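Local atomic coordinates of N-alpha-acetyltransferase 35, NatC auxiliary subunit (Saccharomyces cerevisiae, PDB entry 6YGA), a protein that serves as the auxiliary subunit of the yeast NatC N-terminal acetyltransferase, which acetylates the N-terminal Met of the L-A virus Gag protein. Residues S392-L395 against L396-Y399; T406-Y409 against R410-F413; F413-Q416 against L417-D421; W438-F441 against M442-S446. One frame throughout, in Å; residues are numbered along the deposited sequence.

Contact 1: residues S392-L395 against L396-Y399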
# COMPACT_ATOMS: atom_id res chain seq x y z
N SER B 392 22.01 2.83 14.75
CA SER B 392 20.85 2.63 15.62
C SER B 392 19.58 3.15 14.97
O SER B 392 18.53 2.51 15.05
CB SER B 392 21.08 3.30 16.97
OG SER B 392 22.28 2.84 17.57
N ASN B 393 19.66 4.32 14.34
CA ASN B 393 18.50 4.84 13.61
C ASN B 393 18.14 3.93 12.44
O ASN B 393 16.95 3.71 12.17
CB ASN B 393 18.79 6.26 13.12
CG ASN B 393 18.92 7.25 14.26
OD1 ASN B 393 18.31 7.08 15.32
ND2 ASN B 393 19.72 8.30 14.06
N MSE B 394 19.14 3.38 11.76
CA MSE B 394 18.90 2.47 10.64
C MSE B 394 18.15 1.23 11.11
O MSE B 394 17.25 0.73 10.43
CB MSE B 394 20.23 2.07 9.99
CG MSE B 394 20.10 1.60 8.56
SE MSE B 394 19.50 3.03 7.38
CE MSE B 394 18.03 2.08 6.52
N LEU B 395 18.53 0.74 12.29
CA LEU B 395 17.89 -0.46 12.83
C LEU B 395 16.45 -0.19 13.23
O LEU B 395 15.57 -1.03 13.01
CB LEU B 395 18.70 -0.99 14.02
CG LEU B 395 18.16 -2.23 14.73
CD1 LEU B 395 18.09 -3.42 13.78
CD2 LEU B 395 19.03 -2.55 15.94
N LEU B 396 16.19 0.99 13.81
CA LEU B 396 14.82 1.33 14.18
C LEU B 396 13.93 1.45 12.95
O LEU B 396 12.77 1.02 12.97
CB LEU B 396 14.80 2.63 14.98
CG LEU B 396 15.44 2.57 16.37
CD1 LEU B 396 15.11 3.83 17.15
CD2 LEU B 396 14.99 1.33 17.14
N GLU B 397 14.46 2.02 11.86
CA GLU B 397 13.69 2.07 10.62
C GLU B 397 13.41 0.67 10.07
O GLU B 397 12.36 0.44 9.47
CB GLU B 397 14.41 2.91 9.57
CG GLU B 397 14.41 4.41 9.87
CD GLU B 397 15.23 5.21 8.88
OE1 GLU B 397 15.74 4.62 7.90
OE2 GLU B 397 15.37 6.43 9.08
N TRP B 398 14.34 -0.26 10.29
CA TRP B 398 14.10 -1.64 9.88
C TRP B 398 12.92 -2.24 10.62
O TRP B 398 12.09 -2.94 10.03
CB TRP B 398 15.37 -2.48 10.09
CG TRP B 398 15.20 -3.92 9.73
CD1 TRP B 398 15.45 -4.50 8.52
CD2 TRP B 398 14.72 -4.97 10.58
NE1 TRP B 398 15.17 -5.85 8.57
CE2 TRP B 398 14.72 -6.16 9.82
CE3 TRP B 398 14.30 -5.02 11.92
CZ2 TRP B 398 14.31 -7.38 10.36
CZ3 TRP B 398 13.89 -6.24 12.44
CH2 TRP B 398 13.90 -7.40 11.66
N TYR B 399 12.82 -1.98 11.93
CA TYR B 399 11.68 -2.48 12.70
C TYR B 399 10.38 -1.86 12.22
O TYR B 399 9.36 -2.55 12.08
CB TYR B 399 11.89 -2.20 14.19
CG TYR B 399 12.73 -3.22 14.92
CD1 TYR B 399 12.15 -4.36 15.48
CD2 TYR B 399 14.10 -3.05 15.05
CE1 TYR B 399 12.91 -5.29 16.15
CE2 TYR B 399 14.87 -3.98 15.72
CZ TYR B 399 14.27 -5.10 16.27
OH TYR B 399 15.03 -6.04 16.93
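Leu395 and Tyr399 meet one helical turn apart, and their side chains lie side by side and point the same way. The contact is apolar: Leu395 CD1 is 3.8 Å from Tyr399 CE2. Leu395 CG sits at the edge of the phenol ring, in its plane. Tyr399 CD2 also comes to 3.2 Å from Leu395 O, so the ring edge rests against the carbonyl of the preceding turn. One ring face takes CZ3 of the neighbouring Trp398, 3.8 Å above the plane and over the ring centre. Trp398 projects to that side because its CG stands opposite the backbone N (chi1 178°).

A second touch joins Met394, a selenomethionine, to Glu397. The methyl CE is 3.7 Å from Glu397 OE1. The Met394 chain bends at chi2 and chi3, while Glu397 runs extended beyond CG. OE1 also has a long, weak ion pair with Arg415.

The backbone bonds are those of a regular alpha-helix. Leu396 N donates to Ser392 O, Glu397 N to Asn393 O (3.0 Å), Trp398 N to Met394 O and Tyr399 N to Leu395 O.

Outside the segments, Tyr399 OH bonds to His367 and Thr322, and its ring stacks on Phe347. Trp398 packs on helix 319-328. This is a buried, aromatic-rich turn of helix 386-402 in an all-helical, TPR-like array.

Contact 2: residues T406-Y409 against R410-F413. With EDO (1,2-ethanediol), chain X; EDO (1,2-ethanediol), chain C.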
# COMPACT_ATOMS: atom_id res chain seq x y z
N THR B 406 1.75 -5.11 2.73
CA THR B 406 2.51 -6.13 2.02
C THR B 406 3.25 -5.58 0.80
O THR B 406 4.25 -6.17 0.38
CB THR B 406 1.59 -7.28 1.61
OG1 THR B 406 2.38 -8.38 1.13
CG2 THR B 406 0.63 -6.84 0.52
N CYS B 407 2.80 -4.45 0.24
CA CYS B 407 3.51 -3.82 -0.86
C CYS B 407 4.58 -2.85 -0.36
O CYS B 407 5.72 -2.88 -0.84
CB CYS B 407 2.53 -3.09 -1.77
SG CYS B 407 1.43 -4.18 -2.69
N ARG B 408 4.23 -1.98 0.60
CA ARG B 408 5.21 -1.04 1.13
C ARG B 408 6.34 -1.76 1.86
O ARG B 408 7.45 -1.23 1.94
CB ARG B 408 4.53 -0.05 2.08
CG ARG B 408 3.56 0.90 1.41
CD ARG B 408 4.28 1.95 0.59
NE ARG B 408 3.37 2.93 0.02
CZ ARG B 408 3.75 4.09 -0.50
NH1 ARG B 408 5.03 4.42 -0.52
NH2 ARG B 408 2.85 4.92 -1.00
N TYR B 409 6.07 -2.95 2.39
CA TYR B 409 7.11 -3.72 3.06
C TYR B 409 8.29 -3.97 2.12
O TYR B 409 9.45 -3.73 2.48
CB TYR B 409 6.53 -5.04 3.58
CG TYR B 409 7.53 -5.98 4.20
CD1 TYR B 409 8.19 -5.66 5.38
CD2 TYR B 409 7.80 -7.21 3.61
CE1 TYR B 409 9.10 -6.54 5.95
CE2 TYR B 409 8.70 -8.09 4.17
CZ TYR B 409 9.35 -7.76 5.34
OH TYR B 409 10.25 -8.64 5.88
N ARG B 410 8.00 -4.42 0.90
CA ARG B 410 9.08 -4.65 -0.05
C ARG B 410 9.71 -3.33 -0.50
O ARG B 410 10.92 -3.26 -0.72
CB ARG B 410 8.58 -5.44 -1.26
CG ARG B 410 9.65 -5.71 -2.30
CD ARG B 410 9.16 -6.62 -3.40
NE ARG B 410 10.26 -7.07 -4.25
CZ ARG B 410 10.66 -6.44 -5.35
NH1 ARG B 410 10.05 -5.32 -5.74
NH2 ARG B 410 11.67 -6.92 -6.06
N GLN B 411 8.89 -2.28 -0.65
CA GLN B 411 9.42 -1.00 -1.10
C GLN B 411 10.35 -0.38 -0.07
O GLN B 411 11.25 0.38 -0.44
CB GLN B 411 8.26 -0.05 -1.43
CG GLN B 411 7.42 -0.53 -2.60
CD GLN B 411 6.06 0.16 -2.67
OE1 GLN B 411 5.90 1.31 -2.26
NE2 GLN B 411 5.08 -0.56 -3.20
N GLY B 412 10.15 -0.68 1.21
CA GLY B 412 11.03 -0.14 2.23
C GLY B 412 12.47 -0.61 2.10
O GLY B 412 13.39 0.08 2.54
N PHE B 413 12.67 -1.77 1.48
CA PHE B 413 14.03 -2.29 1.34
C PHE B 413 14.82 -1.56 0.27
O PHE B 413 16.06 -1.56 0.32
CB PHE B 413 14.00 -3.79 1.06
CG PHE B 413 13.60 -4.63 2.24
CD1 PHE B 413 14.46 -4.78 3.32
CD2 PHE B 413 12.37 -5.26 2.28
CE1 PHE B 413 14.10 -5.55 4.42
CE2 PHE B 413 12.01 -6.03 3.37
CZ PHE B 413 12.87 -6.18 4.44
C1 EDO X . 8.39 3.22 1.18
O1 EDO X . 7.85 3.56 -0.11
C2 EDO X . 7.69 1.98 1.71
O2 EDO X . 8.19 1.65 3.01
C1 EDO C . 13.27 -4.76 -9.05
O1 EDO C . 12.90 -6.14 -9.06
C2 EDO C . 12.33 -3.97 -8.15
O2 EDO C . 11.00 -4.00 -8.70
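The Tyr409 ring receives the edge of Phe413 on one face, in a T-shaped pair. Phe413 CE2 stands 3.7 Å above the ring plane, offset toward the rim. The centroids are 5.2 Å apart and the planes meet at 79°. Tyr409 CE2 in turn lies in plane at the Phe413 edge. The Arg408 guanidinium has a 1,2-ethanediol at its edge, bonded from NH1 to O1 at 3.0 Å. A second diol lies at the edge of the Arg410 guanidinium, held by two weak bonds.

Arg408 and Gln411 touch through CD and OE1, 3.3 Å apart, with guanidinium and amide planes 47° apart. Arg408 can fold back toward Gln411 because its chain bends at chi2 (-73°). Its main polar partner is Glu175, through a salt bridge from NE. Tyr409 OH bonds to Glu449 and Arg410 NE to Phe450 O.

Gln411 N bonds to Cys407 O at 3.2 Å, and Gly412 N to Arg408 O at 2.9 Å. The arrangement is an i to i+4 aromatic pair on the buried side of an alpha-helix, while Cys407 and Gln411 of the same helix pack on Arg140 of the N-alpha-acetyltransferase 30 subunit.

Contact 3: residues F413-Q416 against L417-D421. With EDO (1,2-ethanediol), chain D.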
# COMPACT_ATOMS: atom_id res chain seq x y z
N PHE B 413 12.67 -1.77 1.48
CA PHE B 413 14.03 -2.29 1.34
C PHE B 413 14.82 -1.56 0.27
O PHE B 413 16.06 -1.56 0.32
CB PHE B 413 14.00 -3.79 1.06
CG PHE B 413 13.60 -4.63 2.24
CD1 PHE B 413 14.46 -4.78 3.32
CD2 PHE B 413 12.37 -5.26 2.28
CE1 PHE B 413 14.10 -5.55 4.42
CE2 PHE B 413 12.01 -6.03 3.37
CZ PHE B 413 12.87 -6.18 4.44
N ASN B 414 14.15 -0.93 -0.70
CA ASN B 414 14.84 -0.12 -1.70
C ASN B 414 15.72 0.93 -1.04
O ASN B 414 16.89 1.10 -1.40
CB ASN B 414 13.82 0.54 -2.63
CG ASN B 414 13.47 -0.32 -3.82
OD1 ASN B 414 14.35 -0.85 -4.50
ND2 ASN B 414 12.18 -0.47 -4.09
N ARG B 415 15.18 1.63 -0.04
CA ARG B 415 15.98 2.61 0.69
C ARG B 415 17.05 1.94 1.54
O ARG B 415 18.18 2.43 1.61
CB ARG B 415 15.05 3.48 1.55
CG ARG B 415 15.75 4.21 2.68
CD ARG B 415 14.76 5.07 3.47
NE ARG B 415 15.39 5.65 4.65
CZ ARG B 415 16.10 6.78 4.64
NH1 ARG B 415 16.28 7.44 3.51
NH2 ARG B 415 16.64 7.23 5.76
N GLN B 416 16.72 0.82 2.19
CA GLN B 416 17.65 0.23 3.15
C GLN B 416 18.92 -0.29 2.48
O GLN B 416 20.02 -0.11 3.01
CB GLN B 416 16.98 -0.92 3.90
CG GLN B 416 15.88 -0.51 4.87
CD GLN B 416 15.34 -1.70 5.65
OE1 GLN B 416 16.08 -2.64 5.96
NE2 GLN B 416 14.05 -1.67 5.96
N LEU B 417 18.79 -0.94 1.32
CA LEU B 417 19.92 -1.68 0.76
C LEU B 417 21.11 -0.77 0.48
O LEU B 417 22.25 -1.12 0.78
CB LEU B 417 19.50 -2.40 -0.52
CG LEU B 417 18.43 -3.49 -0.38
CD1 LEU B 417 18.34 -4.31 -1.66
CD2 LEU B 417 18.68 -4.37 0.83
N ILE B 418 20.86 0.42 -0.08
CA ILE B 418 21.97 1.31 -0.37
C ILE B 418 22.47 2.00 0.89
O ILE B 418 23.65 2.38 0.97
CB ILE B 418 21.59 2.32 -1.47
CG1 ILE B 418 22.84 2.84 -2.16
CG2 ILE B 418 20.78 3.47 -0.89
CD1 ILE B 418 23.70 1.74 -2.75
N LEU B 419 21.61 2.16 1.91
CA LEU B 419 22.05 2.78 3.15
C LEU B 419 22.83 1.79 4.02
O LEU B 419 23.81 2.18 4.67
CB LEU B 419 20.85 3.34 3.92
CG LEU B 419 20.55 4.83 3.73
CD1 LEU B 419 20.25 5.16 2.28
CD2 LEU B 419 19.40 5.26 4.63
N TRP B 420 22.41 0.53 4.05
CA TRP B 420 23.21 -0.50 4.70
C TRP B 420 24.58 -0.63 4.04
O TRP B 420 25.60 -0.77 4.73
CB TRP B 420 22.49 -1.85 4.67
CG TRP B 420 21.34 -1.98 5.62
CD1 TRP B 420 20.04 -2.25 5.29
CD2 TRP B 420 21.38 -1.86 7.04
NE1 TRP B 420 19.27 -2.30 6.42
CE2 TRP B 420 20.06 -2.06 7.51
CE3 TRP B 420 22.39 -1.59 7.97
CZ2 TRP B 420 19.74 -2.01 8.87
CZ3 TRP B 420 22.07 -1.54 9.31
CH2 TRP B 420 20.75 -1.75 9.75
N ASP B 421 24.62 -0.59 2.71
CA ASP B 421 25.88 -0.72 1.99
C ASP B 421 26.82 0.43 2.32
O ASP B 421 27.99 0.22 2.65
CB ASP B 421 25.63 -0.78 0.48
CG ASP B 421 26.87 -1.18 -0.31
OD1 ASP B 421 27.31 -2.34 -0.19
OD2 ASP B 421 27.39 -0.33 -1.06
C1 EDO D . 14.03 0.51 -8.63
O1 EDO D . 13.55 -0.50 -7.74
C2 EDO D . 15.52 0.32 -8.91
O2 EDO D . 16.26 0.46 -7.69
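This is an i to i+4 contact within helix 406-429, which lies between helices 386-402 and 433-456 in the chain and packs on both. Gln416 and Trp420 carry it. Their side chains lie side by side and point the same way. The indole NE1 donates to Gln416 OE1 at 3.2 Å, and the N-H...O angle of 165° is nearly straight. OE1 sits in the plane of the indole ring, at its edge. The amide plane is turned 70° from that ring, and the donor is tilted out of the carbonyl plane. Gln416 reaches OE1 along an extended chain that leaves beside its own backbone N (chi1 -69°).

The backbones of the same two residues are also joined. Trp420 N bonds to Gln416 O at 2.7 Å. Trp420 CD1 lies 3.1 Å from the same oxygen. Nearly one turn earlier, Leu417 N bonds to Phe413 O, and Leu417 CG rests 3.1 Å from that carbonyl oxygen.

On a more exposed side, Leu419 CD2 sits over the centre of the Arg415 guanidinium, 3.5 Å above its plane.

Gln416 also packs on Met394, and Trp398 touches Gln416. The side-chain bond gives the indole N-H of a buried Trp420 an acceptor within its own helix. It probably also helps to set the rotation of the ring, which packs on Met394 of helix 386-402.

Contact 4: residues W438-F441 against M442-S446. With EDO (1,2-ethanediol), chain E.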
# COMPACT_ATOMS: atom_id res chain seq x y z
N TRP B 438 28.20 -7.22 11.39
CA TRP B 438 26.77 -7.22 11.66
C TRP B 438 26.00 -6.45 10.59
O TRP B 438 24.90 -6.86 10.19
CB TRP B 438 26.48 -6.63 13.04
CG TRP B 438 25.02 -6.60 13.39
CD1 TRP B 438 24.31 -7.58 14.01
CD2 TRP B 438 24.10 -5.54 13.12
NE1 TRP B 438 23.00 -7.20 14.16
CE2 TRP B 438 22.84 -5.95 13.61
CE3 TRP B 438 24.21 -4.29 12.51
CZ2 TRP B 438 21.71 -5.15 13.52
CZ3 TRP B 438 23.08 -3.50 12.41
CH2 TRP B 438 21.84 -3.93 12.91
N THR B 439 26.55 -5.32 10.13
CA THR B 439 25.92 -4.58 9.04
C THR B 439 25.82 -5.44 7.79
O THR B 439 24.81 -5.41 7.08
CB THR B 439 26.71 -3.30 8.75
OG1 THR B 439 26.89 -2.57 9.97
CG2 THR B 439 25.95 -2.43 7.76
N TYR B 440 26.87 -6.21 7.49
CA TYR B 440 26.84 -7.07 6.31
C TYR B 440 25.74 -8.12 6.43
O TYR B 440 25.03 -8.40 5.46
CB TYR B 440 28.20 -7.73 6.11
CG TYR B 440 28.28 -8.60 4.88
CD1 TYR B 440 28.15 -8.06 3.60
CD2 TYR B 440 28.52 -9.97 4.99
CE1 TYR B 440 28.23 -8.85 2.48
CE2 TYR B 440 28.60 -10.77 3.87
CZ TYR B 440 28.45 -10.21 2.61
OH TYR B 440 28.54 -11.01 1.50
N PHE B 441 25.58 -8.71 7.62
CA PHE B 441 24.53 -9.69 7.83
C PHE B 441 23.15 -9.09 7.56
O PHE B 441 22.31 -9.72 6.91
CB PHE B 441 24.59 -10.26 9.24
CG PHE B 441 23.34 -10.98 9.65
CD1 PHE B 441 23.09 -12.26 9.20
CD2 PHE B 441 22.41 -10.36 10.47
CE1 PHE B 441 21.93 -12.92 9.57
CE2 PHE B 441 21.25 -11.02 10.84
CZ PHE B 441 21.01 -12.30 10.39
N MSE B 442 22.90 -7.89 8.07
CA MSE B 442 21.61 -7.24 7.88
C MSE B 442 21.38 -6.85 6.42
O MSE B 442 20.27 -7.01 5.90
CB MSE B 442 21.51 -6.01 8.77
CG MSE B 442 21.51 -6.34 10.25
SE MSE B 442 19.89 -7.27 10.79
CE MSE B 442 18.63 -5.81 10.50
N LYS B 443 22.41 -6.33 5.76
CA LYS B 443 22.27 -5.95 4.36
C LYS B 443 21.97 -7.16 3.49
O LYS B 443 21.04 -7.14 2.68
CB LYS B 443 23.53 -5.24 3.87
CG LYS B 443 23.40 -4.68 2.47
CD LYS B 443 24.73 -4.15 1.96
CE LYS B 443 25.70 -5.28 1.69
NZ LYS B 443 27.02 -4.77 1.26
N LEU B 444 22.75 -8.23 3.65
CA LEU B 444 22.59 -9.40 2.79
C LEU B 444 21.28 -10.13 3.08
O LEU B 444 20.63 -10.63 2.16
CB LEU B 444 23.79 -10.33 2.96
CG LEU B 444 23.90 -11.48 1.96
CD1 LEU B 444 23.62 -10.99 0.55
CD2 LEU B 444 25.28 -12.12 2.04
N SER B 445 20.87 -10.19 4.35
CA SER B 445 19.56 -10.73 4.69
C SER B 445 18.44 -9.88 4.09
O SER B 445 17.42 -10.41 3.66
CB SER B 445 19.39 -10.81 6.21
OG SER B 445 20.24 -11.80 6.77
N SER B 446 18.63 -8.56 4.07
CA SER B 446 17.62 -7.69 3.48
C SER B 446 17.58 -7.85 1.96
O SER B 446 16.50 -7.81 1.36
CB SER B 446 17.88 -6.23 3.86
OG SER B 446 17.68 -6.02 5.24
C1 EDO E . 20.22 -9.80 16.18
O1 EDO E . 21.58 -10.25 16.15
C2 EDO E . 19.78 -9.41 14.78
O2 EDO E . 20.59 -8.33 14.29
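Met442, a selenomethionine, lies across one face of the Trp438 indole in a CH-pi and Met-aromatic contact within helix 433-456 of the TPR-like helical array. CG is 3.5 Å from the centroid of the six-membered ring and 13° off its normal. SE is more oblique, 4.6 Å from the same centroid. The bend at chi2 (-68°) also brings SE to 4.0 Å from Phe441 CE2. SE thus meets a second ring as well, approaching Phe441 obliquely.

Tyr440 and Leu444 run side by side and point the same way. Leu444 CD2 touches the phenol end, 3.7 Å from Tyr440 CZ. Tyr440 also meets Phe482 edge to face.

At the Trp438 edge, NE1 donates to O2 of a 1,2-ethanediol at 2.7 Å. Leu395 and Trp398 of helix 386-402 pack on Met442. Lys443 NZ makes a salt bridge with Asp421 and also bonds to Gln424 and Val597 O.

Ser445 OG stands above one face of the Phe441 ring, toward the rim. Its torsion (chi1 -69°) turns it back to the preceding turn. Phe441 O therefore accepts two bonds, from Ser445 N at 3.0 Å and from Ser445 OG at 2.9 Å, which reach it from opposite faces of its carbonyl plane.

Overall arrangement
The contacts follow one another along three successive helices of the TPR-like region: contact 1 on helix 386-402, contacts 2 and 3 on helix 406-429, contact 4 on helix 433-456. Contacts 2 and 3 share Phe413, and their centres are about 12 Å apart. Contacts 3 and 4 are closest, about 10 Å between centres, and are tied by the Asp421-Lys443 salt bridge. Contacts 1 and 3 lie about 11 Å apart and contacts 1 and 4 about 13 Å. Contact 1 touches all three others, so the helices form one packed bundle. Of the four, contact 2 alone is touched by the N-alpha-acetyltransferase 30 chain. The helix that carries contacts 2 and 3 thus also reaches the partner subunit.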